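Local structure of flagellar hook associated protein type 3 FlgL (Legionella pneumophila subsp. pneumophila, 5YTI) at residues 132-137 with 143-148; 190-195 with 214-219; 222-227 with 268-273. The protein probably serves as a structural junction protein of the bacterial flagellum, belonging to the flagellin family and expected to help join the hook to the filament. All coordinates share one frame; numbering follows the deposited sequence.

Interaction 1 of 3, residues 132-137 with 143-148; sequences GSYMFS and TQPVSL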
loop_
_atom_site.group_PDB
_atom_site.type_symbol
_atom_site.label_atom_id
_atom_site.label_comp_id
_atom_site.label_asym_id
_atom_site.label_seq_id
_atom_site.Cartn_x
_atom_site.Cartn_y
_atom_site.Cartn_z
ATOM N N GLY A 132 15.859 -25.161 -5.238
ATOM C CA GLY A 132 14.869 -25.470 -6.257
ATOM C C GLY A 132 13.489 -25.235 -5.659
ATOM O O GLY A 132 12.502 -25.771 -6.151
ATOM N N SER A 133 13.427 -24.450 -4.580
ATOM C CA SER A 133 12.155 -23.966 -4.008
ATOM C C SER A 133 12.020 -22.440 -4.212
ATOM O O SER A 133 13.019 -21.734 -4.281
ATOM C CB SER A 133 12.079 -24.306 -2.521
ATOM O OG SER A 133 13.192 -23.797 -1.823
ATOM N N TYR A 134 10.808 -21.911 -4.302
ATOM C CA TYR A 134 10.647 -20.508 -4.722
ATOM C C TYR A 134 10.985 -19.509 -3.620
ATOM O O TYR A 134 10.603 -19.723 -2.487
ATOM C CB TYR A 134 9.228 -20.288 -5.225
ATOM C CG TYR A 134 8.934 -21.073 -6.476
ATOM C CD1 TYR A 134 9.360 -20.617 -7.727
ATOM C CD2 TYR A 134 8.242 -22.280 -6.417
ATOM C CE1 TYR A 134 9.097 -21.342 -8.881
ATOM C CE2 TYR A 134 7.975 -23.016 -7.563
ATOM C CZ TYR A 134 8.402 -22.546 -8.792
ATOM O OH TYR A 134 8.126 -23.278 -9.924
HETATM N N MSE A 135 11.683 -18.415 -3.930
HETATM C CA MSE A 135 12.077 -17.479 -2.856
HETATM C C MSE A 135 10.950 -16.623 -2.354
HETATM O O MSE A 135 10.964 -16.219 -1.190
HETATM C CB MSE A 135 13.320 -16.614 -3.122
HETATM C CG MSE A 135 13.351 -15.726 -4.345
HETATM SE SE MSE A 135 14.858 -14.425 -4.224
HETATM C CE MSE A 135 16.488 -15.536 -4.367
ATOM N N PHE A 136 9.949 -16.350 -3.179
ATOM C CA PHE A 136 8.934 -15.379 -2.782
ATOM C C PHE A 136 7.562 -16.000 -2.571
ATOM O O PHE A 136 6.539 -15.348 -2.683
ATOM C CB PHE A 136 8.833 -14.275 -3.828
ATOM C CG PHE A 136 10.070 -13.442 -3.958
ATOM C CD1 PHE A 136 10.600 -12.790 -2.861
ATOM C CD2 PHE A 136 10.681 -13.278 -5.184
ATOM C CE1 PHE A 136 11.741 -12.006 -2.975
ATOM C CE2 PHE A 136 11.815 -12.491 -5.303
ATOM C CZ PHE A 136 12.346 -11.855 -4.196
ATOM N N SER A 137 7.538 -17.272 -2.245
ATOM C CA SER A 137 6.273 -17.958 -2.111
ATOM C C SER A 137 5.824 -18.116 -0.664
ATOM O O SER A 137 4.680 -18.498 -0.415
ATOM C CB SER A 137 6.392 -19.330 -2.742
ATOM O OG SER A 137 7.558 -19.953 -2.259
ATOM N N THR A 143 5.205 -24.200 -4.565
ATOM C CA THR A 143 4.174 -23.523 -5.382
ATOM C C THR A 143 4.728 -22.259 -6.062
ATOM O O THR A 143 5.306 -21.424 -5.404
ATOM C CB THR A 143 2.958 -23.138 -4.529
ATOM O OG1 THR A 143 2.522 -24.289 -3.811
ATOM C CG2 THR A 143 1.815 -22.635 -5.374
ATOM N N GLN A 144 4.558 -22.136 -7.379
ATOM C CA GLN A 144 5.052 -20.990 -8.128
ATOM C C GLN A 144 4.280 -19.789 -7.607
ATOM O O GLN A 144 3.049 -19.834 -7.486
ATOM C CB GLN A 144 4.814 -21.193 -9.639
ATOM C CG GLN A 144 5.721 -20.389 -10.574
ATOM C CD GLN A 144 5.248 -20.355 -12.027
ATOM O OE1 GLN A 144 4.185 -19.838 -12.331
ATOM N NE2 GLN A 144 6.057 -20.883 -12.928
ATOM N N PRO A 145 4.989 -18.726 -7.228
ATOM C CA PRO A 145 4.255 -17.672 -6.517
ATOM C C PRO A 145 3.292 -16.849 -7.363
ATOM O O PRO A 145 2.182 -16.591 -6.919
ATOM C CB PRO A 145 5.368 -16.790 -5.924
ATOM C CG PRO A 145 6.629 -17.216 -6.582
ATOM C CD PRO A 145 6.436 -18.646 -6.992
ATOM N N VAL A 146 3.722 -16.429 -8.558
ATOM C CA VAL A 146 2.926 -15.552 -9.411
ATOM C C VAL A 146 2.626 -16.169 -10.766
ATOM O O VAL A 146 3.557 -16.549 -11.509
ATOM C CB VAL A 146 3.642 -14.227 -9.653
ATOM C CG1 VAL A 146 2.682 -13.215 -10.270
ATOM C CG2 VAL A 146 4.179 -13.673 -8.343
ATOM N N SER A 147 1.324 -16.255 -11.068
ATOM C CA SER A 147 0.821 -16.744 -12.354
ATOM C C SER A 147 -0.376 -15.908 -12.811
ATOM O O SER A 147 -0.843 -15.047 -12.073
ATOM C CB SER A 147 0.391 -18.196 -12.235
ATOM O OG SER A 147 -0.773 -18.311 -11.428
ATOM N N LEU A 148 -0.891 -16.192 -14.007
ATOM C CA LEU A 148 -1.991 -15.428 -14.600
ATOM C C LEU A 148 -3.237 -16.284 -14.879
ATOM O O LEU A 148 -3.243 -17.064 -15.826
ATOM C CB LEU A 148 -1.473 -14.759 -15.886
ATOM C CG LEU A 148 -2.346 -14.572 -17.146
ATOM C CD1 LEU A 148 -2.303 -13.122 -17.637
ATOM C CD2 LEU A 148 -1.932 -15.542 -18.262
#
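Tyr134 lays one face of its ring against the backbone that runs from Thr143 into Pro145. Its CG stands anti to the carbonyl carbon (chi1 -65°), which sends the ring across to residues 143-145. Two C-H groups share that face. Gln144 CA lies 3.7 Å from the centroid of the Tyr134 ring, 17° off the normal, above the half bearing CE2 and CZ, whereas Pro145 CD covers the inner half, 3.5 Å from Tyr134 CG. Both are CH-pi contacts. Beyond them Gln144 extends past the phenol, its CG 3.8 Å from Tyr134 OH, with the amide plane nearly perpendicular to the ring. Thr143 O approaches obliquely, 3.2 Å from Tyr134 CD2. Met135, a selenomethionine, turns away to pack on helix 49-96. Phe136 touches the second segment through its backbone: its carbonyl O is 3.7 Å from Pro145 CB and also bonds to Tyr156 OH, while the ring leads away to helix 49-96 and meets Phe183 edge-to-face. Ser137 completes the contact by setting its CB 3.6 Å from Thr143 O, close to the proline ring. Its OG bonds back to Tyr134 O at 3.1 Å, approaching from above the carbonyl plane, and so closes the turn from Tyr134 to Ser137 and links the tyrosine to the residue that faces Pro145. The arrangement is an aromatic-proline CH-pi packing within an irregular loop, which carries the chain from helix 104-125 into the small beta hairpin of strands 146-148 and 154-156.

Interaction 2 of 3, residues 190-195 with 214-219; sequences NGRFAI and TNEAAF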
loop_
_atom_site.group_PDB
_atom_site.type_symbol
_atom_site.label_atom_id
_atom_site.label_comp_id
_atom_site.label_asym_id
_atom_site.label_seq_id
_atom_site.Cartn_x
_atom_site.Cartn_y
_atom_site.Cartn_z
ATOM N N ASN A 190 -1.603 7.993 -6.663
ATOM C CA ASN A 190 -0.505 8.666 -6.025
ATOM C C ASN A 190 -0.227 8.058 -4.689
ATOM O O ASN A 190 0.598 8.597 -3.934
ATOM C CB ASN A 190 -0.834 10.139 -5.798
ATOM C CG ASN A 190 -2.105 10.335 -5.023
ATOM O OD1 ASN A 190 -2.520 9.461 -4.273
ATOM N ND2 ASN A 190 -2.751 11.482 -5.224
ATOM N N GLY A 191 -0.957 6.992 -4.369
ATOM C CA GLY A 191 -0.746 6.263 -3.144
ATOM C C GLY A 191 -1.926 6.369 -2.221
ATOM O O GLY A 191 -2.128 5.519 -1.348
ATOM N N ARG A 192 -2.709 7.421 -2.404
ATOM C CA ARG A 192 -3.882 7.661 -1.575
ATOM C C ARG A 192 -5.161 7.746 -2.413
ATOM O O ARG A 192 -6.204 7.183 -2.019
ATOM C CB ARG A 192 -3.681 8.945 -0.762
ATOM C CG ARG A 192 -2.534 8.851 0.229
ATOM C CD ARG A 192 -2.820 7.827 1.330
ATOM N NE ARG A 192 -3.946 8.233 2.175
ATOM C CZ ARG A 192 -3.879 9.194 3.090
ATOM N NH1 ARG A 192 -4.946 9.490 3.811
ATOM N NH2 ARG A 192 -2.742 9.850 3.290
ATOM N N PHE A 193 -5.084 8.446 -3.558
ATOM C CA PHE A 193 -6.199 8.435 -4.537
ATOM C C PHE A 193 -5.809 8.298 -6.019
ATOM O O PHE A 193 -4.739 8.750 -6.478
ATOM C CB PHE A 193 -7.146 9.631 -4.347
ATOM C CG PHE A 193 -6.459 10.961 -4.383
ATOM C CD1 PHE A 193 -5.945 11.531 -3.218
ATOM C CD2 PHE A 193 -6.312 11.642 -5.571
ATOM C CE1 PHE A 193 -5.291 12.761 -3.247
ATOM C CE2 PHE A 193 -5.656 12.865 -5.601
ATOM C CZ PHE A 193 -5.155 13.430 -4.438
ATOM N N ALA A 194 -6.717 7.663 -6.760
ATOM C CA ALA A 194 -6.495 7.366 -8.163
ATOM C C ALA A 194 -7.530 8.051 -9.035
ATOM O O ALA A 194 -8.627 8.341 -8.574
ATOM C CB ALA A 194 -6.517 5.870 -8.383
ATOM N N ILE A 195 -7.162 8.305 -10.292
ATOM C CA ILE A 195 -7.993 9.053 -11.234
ATOM C C ILE A 195 -8.042 8.422 -12.628
ATOM O O ILE A 195 -7.027 8.333 -13.330
ATOM C CB ILE A 195 -7.471 10.462 -11.385
ATOM C CG1 ILE A 195 -7.403 11.120 -10.022
ATOM C CG2 ILE A 195 -8.360 11.243 -12.324
ATOM C CD1 ILE A 195 -6.651 12.424 -10.045
ATOM N N THR A 214 -2.911 17.073 0.881
ATOM C CA THR A 214 -2.183 18.198 1.452
ATOM C C THR A 214 -2.648 18.489 2.859
ATOM O O THR A 214 -1.915 19.098 3.627
ATOM C CB THR A 214 -2.381 19.515 0.666
ATOM O OG1 THR A 214 -3.736 19.931 0.790
ATOM C CG2 THR A 214 -2.038 19.373 -0.801
ATOM N N ASN A 215 -3.869 18.097 3.212
ATOM C CA ASN A 215 -4.306 18.269 4.577
ATOM C C ASN A 215 -4.953 16.989 5.156
ATOM O O ASN A 215 -6.138 16.737 5.019
ATOM C CB ASN A 215 -5.195 19.500 4.656
ATOM C CG ASN A 215 -5.579 19.855 6.073
ATOM O OD1 ASN A 215 -5.840 18.963 6.898
ATOM N ND2 ASN A 215 -5.651 21.152 6.365
ATOM N N GLU A 216 -4.136 16.201 5.838
ATOM C CA GLU A 216 -4.544 14.910 6.376
ATOM C C GLU A 216 -5.787 14.963 7.264
ATOM O O GLU A 216 -6.601 14.014 7.267
ATOM C CB GLU A 216 -3.406 14.289 7.167
ATOM C CG GLU A 216 -3.612 12.833 7.442
ATOM C CD GLU A 216 -3.709 12.029 6.164
ATOM O OE1 GLU A 216 -4.715 11.325 6.016
ATOM O OE2 GLU A 216 -2.797 12.100 5.302
ATOM N N ALA A 217 -5.958 16.047 8.014
ATOM C CA ALA A 217 -7.152 16.174 8.869
ATOM C C ALA A 217 -8.396 16.458 8.055
ATOM O O ALA A 217 -9.458 15.985 8.410
ATOM C CB ALA A 217 -6.981 17.252 9.937
ATOM N N ALA A 218 -8.274 17.239 6.983
ATOM C CA ALA A 218 -9.445 17.532 6.156
ATOM C C ALA A 218 -9.850 16.355 5.224
ATOM O O ALA A 218 -10.878 16.433 4.563
ATOM C CB ALA A 218 -9.196 18.787 5.340
ATOM N N PHE A 219 -9.039 15.286 5.190
ATOM C CA PHE A 219 -9.133 14.228 4.204
ATOM C C PHE A 219 -10.366 13.381 4.418
ATOM O O PHE A 219 -10.675 13.026 5.550
ATOM C CB PHE A 219 -7.921 13.323 4.311
ATOM C CG PHE A 219 -8.021 12.067 3.486
ATOM C CD1 PHE A 219 -7.747 12.082 2.134
ATOM C CD2 PHE A 219 -8.370 10.860 4.073
ATOM C CE1 PHE A 219 -7.813 10.924 1.397
ATOM C CE2 PHE A 219 -8.452 9.692 3.332
ATOM C CZ PHE A 219 -8.187 9.733 1.989
#
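Arg192 reaches Glu216 and Phe219 with its guanidinium, and the dense part of the contact is gathered there. The salt bridge is end-on and two-pronged: Arg192 NH1 donates to Glu216 OE1 at 2.9 Å and Arg192 NH2 to Glu216 OE2 at 3.0 Å, both nearly straight. Each carboxylate oxygen is met on its syn side, and the two flat groups are only 19° from coplanar, so the pairing fixes the rotation of both. Bends at chi2 and chi3 bring the arginine round to this position. NH1 also sits over the centre of the Phe219 ring, and Arg192 CZ lies 4.6 Å from its centroid in a cation-pi contact. NH2 has a further acceptor, Asn190 O of the second subunit. At the foot of the arginine, Asn190 OD1 accepts from the backbone N of Arg192 and of Phe193; the first bond makes an Asx turn, and the second extends it to an Asx motif at the start of the strand. By contrast, Asn215, Ala217 and Ala218 form an exposed outer loop, held by the bond from Ala218 N to Asn215 OD1. Val213 of strand 207-213 packs against Arg192, Phe193 and Phe219, while strand 193-197 continues beside strand 285-290.

Interaction 3 of 3, residues 222-227 with 268-273; sequences DNYTMT and GFNGME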
loop_
_atom_site.group_PDB
_atom_site.type_symbol
_atom_site.label_atom_id
_atom_site.label_comp_id
_atom_site.label_asym_id
_atom_site.label_seq_id
_atom_site.Cartn_x
_atom_site.Cartn_y
_atom_site.Cartn_z
ATOM N N ASP A 222 -13.605 8.796 -0.324
ATOM C CA ASP A 222 -14.893 8.686 -1.004
ATOM C C ASP A 222 -14.676 8.378 -2.484
ATOM O O ASP A 222 -13.580 8.476 -3.005
ATOM C CB ASP A 222 -15.693 9.991 -0.837
ATOM C CG ASP A 222 -17.228 9.826 -1.045
ATOM O OD1 ASP A 222 -17.684 8.699 -1.376
ATOM O OD2 ASP A 222 -17.969 10.850 -0.877
ATOM N N ASN A 223 -15.751 7.986 -3.147
ATOM C CA ASN A 223 -15.800 7.869 -4.601
ATOM C C ASN A 223 -16.379 9.170 -5.186
ATOM O O ASN A 223 -17.581 9.510 -5.029
ATOM C CB ASN A 223 -16.668 6.680 -5.001
ATOM C CG ASN A 223 -15.957 5.383 -4.865
ATOM O OD1 ASN A 223 -15.009 5.154 -5.565
ATOM N ND2 ASN A 223 -16.424 4.517 -4.003
ATOM N N TYR A 224 -15.499 9.890 -5.869
ATOM C CA TYR A 224 -15.780 11.249 -6.297
ATOM C C TYR A 224 -15.963 11.270 -7.785
ATOM O O TYR A 224 -15.364 10.499 -8.500
ATOM C CB TYR A 224 -14.626 12.201 -5.890
ATOM C CG TYR A 224 -14.517 12.457 -4.398
ATOM C CD1 TYR A 224 -15.271 13.424 -3.798
ATOM C CD2 TYR A 224 -13.650 11.723 -3.607
ATOM C CE1 TYR A 224 -15.185 13.654 -2.434
ATOM C CE2 TYR A 224 -13.541 11.940 -2.249
ATOM C CZ TYR A 224 -14.310 12.914 -1.654
ATOM O OH TYR A 224 -14.223 13.158 -0.278
ATOM N N THR A 225 -16.791 12.176 -8.247
ATOM C CA THR A 225 -16.969 12.379 -9.647
ATOM C C THR A 225 -16.812 13.869 -9.923
ATOM O O THR A 225 -17.419 14.727 -9.263
ATOM C CB THR A 225 -18.338 11.837 -10.071
ATOM O OG1 THR A 225 -18.590 10.605 -9.360
ATOM C CG2 THR A 225 -18.378 11.626 -11.600
HETATM N N MSE A 226 -15.944 14.158 -10.878
HETATM C CA MSE A 226 -15.652 15.521 -11.297
HETATM C C MSE A 226 -16.278 15.697 -12.648
HETATM O O MSE A 226 -16.005 14.941 -13.592
HETATM C CB MSE A 226 -14.138 15.740 -11.378
HETATM C CG MSE A 226 -13.758 17.197 -11.676
HETATM SE SE MSE A 226 -11.815 17.425 -11.967
HETATM C CE MSE A 226 -11.644 18.205 -10.174
ATOM N N THR A 227 -17.124 16.701 -12.752
ATOM C CA THR A 227 -17.957 16.872 -13.916
ATOM C C THR A 227 -17.755 18.337 -14.340
ATOM O O THR A 227 -17.906 19.264 -13.517
ATOM C CB THR A 227 -19.444 16.499 -13.575
ATOM O OG1 THR A 227 -19.667 16.602 -12.162
ATOM C CG2 THR A 227 -19.783 15.021 -13.924
ATOM N N GLY A 268 -9.176 21.904 -5.156
ATOM C CA GLY A 268 -9.013 21.244 -3.879
ATOM C C GLY A 268 -10.328 20.985 -3.173
ATOM O O GLY A 268 -11.237 21.854 -3.137
ATOM N N PHE A 269 -10.401 19.787 -2.605
ATOM C CA PHE A 269 -11.516 19.382 -1.790
ATOM C C PHE A 269 -11.123 18.285 -0.804
ATOM O O PHE A 269 -10.204 17.497 -1.025
ATOM C CB PHE A 269 -12.702 18.939 -2.671
ATOM C CG PHE A 269 -12.388 17.807 -3.614
ATOM C CD1 PHE A 269 -11.832 18.053 -4.851
ATOM C CD2 PHE A 269 -12.664 16.485 -3.259
ATOM C CE1 PHE A 269 -11.563 17.016 -5.716
ATOM C CE2 PHE A 269 -12.345 15.427 -4.108
ATOM C CZ PHE A 269 -11.804 15.698 -5.344
ATOM N N ASN A 270 -11.877 18.233 0.283
ATOM C CA ASN A 270 -11.677 17.286 1.380
ATOM C C ASN A 270 -10.233 16.804 1.490
ATOM O O ASN A 270 -9.923 15.644 1.239
ATOM C CB ASN A 270 -12.618 16.099 1.215
ATOM C CG ASN A 270 -14.049 16.448 1.449
ATOM O OD1 ASN A 270 -14.373 17.500 2.002
ATOM N ND2 ASN A 270 -14.927 15.534 1.067
ATOM N N GLY A 271 -9.355 17.725 1.822
ATOM C CA GLY A 271 -7.951 17.402 2.018
ATOM C C GLY A 271 -7.084 17.093 0.818
ATOM O O GLY A 271 -5.921 16.790 1.004
HETATM N N MSE A 272 -7.611 17.155 -0.402
HETATM C CA MSE A 272 -6.838 16.736 -1.594
HETATM C C MSE A 272 -6.688 17.889 -2.548
HETATM O O MSE A 272 -7.565 18.744 -2.600
HETATM C CB MSE A 272 -7.511 15.577 -2.346
HETATM C CG MSE A 272 -7.842 14.350 -1.498
HETATM SE SE MSE A 272 -9.297 13.298 -2.324
HETATM C CE MSE A 272 -9.164 11.757 -1.145
ATOM N N GLU A 273 -5.581 17.926 -3.303
ATOM C CA GLU A 273 -5.378 18.917 -4.380
ATOM C C GLU A 273 -4.983 18.204 -5.681
ATOM O O GLU A 273 -4.351 17.152 -5.642
ATOM C CB GLU A 273 -4.314 19.971 -3.979
ATOM C CG GLU A 273 -4.825 21.034 -2.985
ATOM C CD GLU A 273 -3.805 22.112 -2.605
ATOM O OE1 GLU A 273 -2.770 22.272 -3.319
ATOM O OE2 GLU A 273 -4.064 22.821 -1.590
#
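Tyr224 is held by three residues of the 268-273 hairpin, each meeting a different part of its side chain. Phe269 presents its CE2 edge over the centre of one face in an edge-to-face pair, with centroids 4.9 Å apart and planes inclined at 57°; Phe269 CE2 is 3.6 Å from Tyr224 CD1. At the phenol end Asn270 ND2 donates to Tyr224 OH at 2.8 Å, in an almost straight bond lying in the amide plane. Met272, a selenomethionine, adds an oblique Met-aromatic contact, its SE 5.2 Å from the centroid of the Tyr224 ring. In the surrounding second shell, the tyrosine hydroxyl also bonds to Val220 O. Asp222 CG lies over the opposite face of the ring, toward its rim, and its carboxylate is held by Leu244 N and Ser245 OG. Paired backbone bonds between Phe269 and Met272 close a two-residue turn, and the positive phi values of Asn270 and Gly271 are roughly those of a type I' turn, with Asn270 some way from the ideal. With this bend, and with CG anti to the carbonyl carbon (chi1 -70°), the amide of Asn270 arrives at the phenol. Strand 224-230 runs between strands 285-290 and 236-242 of the five-stranded sheet, whose Ile288 and Val240 touch both Tyr224 and Phe269, so the contact joins that sheet to the three-stranded one of 207-213, 272-277 and 266-269.

Overall arrangement
Interactions 2 and 3 are neighbours in the beta-rich part of the chain, their centres 9 Å apart, whereas interaction 1 lies on the other side of the chain's centre, about 34 Å from interaction 2 and 40 Å from interaction 3, centre to centre. The close pair is joined directly: Gly271 O, at the hairpin turn of interaction 3, probably accepts from Thr214 N at 3.0 Å and from Asn215 N, and Met272 packs against Phe193 and Phe219. The second subunit reaches both of these contacts, bonding Arg192 and Asn223, but not interaction 1, which packs beside helix 49-96. The three follow one another along the chain without interleaving.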